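Local coordinates for protein transcriptional regulator AdcR (Streptococcus pneumoniae, PDB 3TGN) that binds zinc and DNA as a homodimeric MarR-family regulator, repressing zinc-uptake and histidine-triad genes when zinc is present and activating adh, at residues B[42-47]-B[73-78]. Sequence-based numbering, arbitrary orientation.
Sequences HILMLL and KSLVKE. With ZN (zinc ion), chain E.
Leu75 reaches from helix 65-77 to helix 38-50 and sets the two methyls of its fork against Ile43 and Leu44, successive residues of that helix; Ile43 points at helix 65-77, and Leu44 brings its methyls round toward Leu75. Leu75 CD1 does most of the touching: it lies 4.0 Å from Leu44 CD2 and 4.1 Å from the branch methyl Ile43 CG2, while the second methyl, Leu75 CD2, comes to 4.2 Å from Leu44 CD1. The two leucines thus meet fork against fork. In Ile43 the first torsion (chi1 -71°) turns CG1 beside the backbone N and leaves CG2 anti to that N, the branch that meets Leu75. In Leu75, chi2 of 172° sets CD1 anti to CA, so that this branch extends toward helix 38-50; the two leucines together bridge the 8.8 Å between Leu44 CA and Leu75 CA. No hydrogen bond joins the segments, and the three touching residues are all buried. Leu36 and Leu81 each touch both Leu44 and Leu75, and Leu57 and Leu61 of helix 54-61 pack on Ile43, widening the contact into the apolar core of the winged helix-turn-helix domain.

Metal coordination occupies another side of helix 38-50. His42 ND1 binds a zinc ion at 2.0 Å; Glu24, His108 and His112 complete the site. Met45 CE sits 3.5 Å above the plane of the His42 ring, nearer its edge than its centre.

Helix 65-77 belongs to the predicted DNA-binding helix-turn-helix and occupies the position of the recognition helix in this fold. With Ile43, Leu44 and Leu75 buried and no hydrogen bond between the segments, non-directional apolar packing holds that helix against the one that also bears the zinc ligand His42.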
# COMPACT_ATOMS: atom_id res chain seq x y z
N HIS B 42 -8.30 -9.74 9.78
CA HIS B 42 -6.93 -10.22 9.76
C HIS B 42 -6.47 -10.58 11.17
O HIS B 42 -5.78 -11.58 11.37
CB HIS B 42 -5.99 -9.18 9.13
CG HIS B 42 -4.66 -9.72 8.75
ND1 HIS B 42 -4.38 -10.19 7.48
CD2 HIS B 42 -3.52 -9.89 9.46
CE1 HIS B 42 -3.13 -10.62 7.43
NE2 HIS B 42 -2.59 -10.44 8.62
N ILE B 43 -6.86 -9.77 12.14
CA ILE B 43 -6.56 -10.05 13.54
C ILE B 43 -7.16 -11.38 13.96
O ILE B 43 -6.49 -12.20 14.58
CB ILE B 43 -7.08 -8.94 14.48
CG1 ILE B 43 -6.23 -7.67 14.32
CG2 ILE B 43 -7.04 -9.40 15.92
CD1 ILE B 43 -6.60 -6.56 15.28
N LEU B 44 -8.43 -11.60 13.60
CA LEU B 44 -9.08 -12.86 13.92
C LEU B 44 -8.36 -14.04 13.27
O LEU B 44 -8.24 -15.11 13.86
CB LEU B 44 -10.56 -12.83 13.50
CG LEU B 44 -11.44 -11.87 14.30
CD1 LEU B 44 -12.89 -11.93 13.83
CD2 LEU B 44 -11.35 -12.18 15.79
N MET B 45 -7.85 -13.84 12.06
CA MET B 45 -7.11 -14.90 11.37
C MET B 45 -5.82 -15.21 12.13
O MET B 45 -5.52 -16.37 12.40
CB MET B 45 -6.79 -14.49 9.93
CG MET B 45 -6.18 -15.62 9.10
SD MET B 45 -5.65 -15.09 7.45
CE MET B 45 -4.29 -13.99 7.86
N LEU B 46 -5.07 -14.17 12.46
CA LEU B 46 -3.82 -14.33 13.19
C LEU B 46 -4.05 -14.98 14.56
O LEU B 46 -3.36 -15.93 14.92
CB LEU B 46 -3.11 -12.98 13.36
CG LEU B 46 -2.59 -12.32 12.08
CD1 LEU B 46 -1.78 -11.08 12.41
CD2 LEU B 46 -1.76 -13.31 11.27
N LEU B 47 -5.03 -14.48 15.30
CA LEU B 47 -5.30 -14.99 16.64
C LEU B 47 -5.88 -16.40 16.63
O LEU B 47 -5.83 -17.11 17.64
CB LEU B 47 -6.21 -14.04 17.42
CG LEU B 47 -5.59 -12.69 17.78
CD1 LEU B 47 -6.56 -11.82 18.56
CD2 LEU B 47 -4.30 -12.88 18.57
N LYS B 73 -10.99 -4.06 21.34
CA LYS B 73 -12.14 -3.65 22.14
C LYS B 73 -13.44 -3.90 21.37
O LYS B 73 -14.38 -4.48 21.91
CB LYS B 73 -12.02 -2.18 22.53
N SER B 74 -13.46 -3.47 20.12
CA SER B 74 -14.62 -3.69 19.26
C SER B 74 -14.92 -5.17 19.09
O SER B 74 -16.08 -5.60 19.17
CB SER B 74 -14.40 -3.03 17.90
OG SER B 74 -15.44 -3.36 17.00
N LEU B 75 -13.88 -5.97 18.86
CA LEU B 75 -14.04 -7.41 18.68
C LEU B 75 -14.55 -8.09 19.94
O LEU B 75 -15.43 -8.94 19.88
CB LEU B 75 -12.74 -8.05 18.20
CG LEU B 75 -12.32 -7.72 16.76
CD1 LEU B 75 -10.93 -8.24 16.47
CD2 LEU B 75 -13.32 -8.29 15.78
N VAL B 76 -13.98 -7.73 21.09
CA VAL B 76 -14.47 -8.25 22.36
C VAL B 76 -15.91 -7.80 22.57
O VAL B 76 -16.77 -8.60 22.93
CB VAL B 76 -13.60 -7.77 23.54
CG1 VAL B 76 -14.24 -8.15 24.87
CG2 VAL B 76 -12.20 -8.35 23.44
N LYS B 77 -16.17 -6.52 22.31
CA LYS B 77 -17.49 -5.95 22.49
C LYS B 77 -18.52 -6.63 21.60
O LYS B 77 -19.63 -6.93 22.03
CB LYS B 77 -17.45 -4.44 22.22
CG LYS B 77 -18.66 -3.66 22.70
CD LYS B 77 -18.35 -2.17 22.78
CE LYS B 77 -17.79 -1.65 21.47
NZ LYS B 77 -17.44 -0.20 21.55
N GLU B 78 -18.15 -6.88 20.35
CA GLU B 78 -19.05 -7.49 19.38
C GLU B 78 -19.07 -9.01 19.47
O GLU B 78 -19.65 -9.69 18.63
CB GLU B 78 -18.69 -7.05 17.96
ZN ZN E . -5.47 -10.23 5.77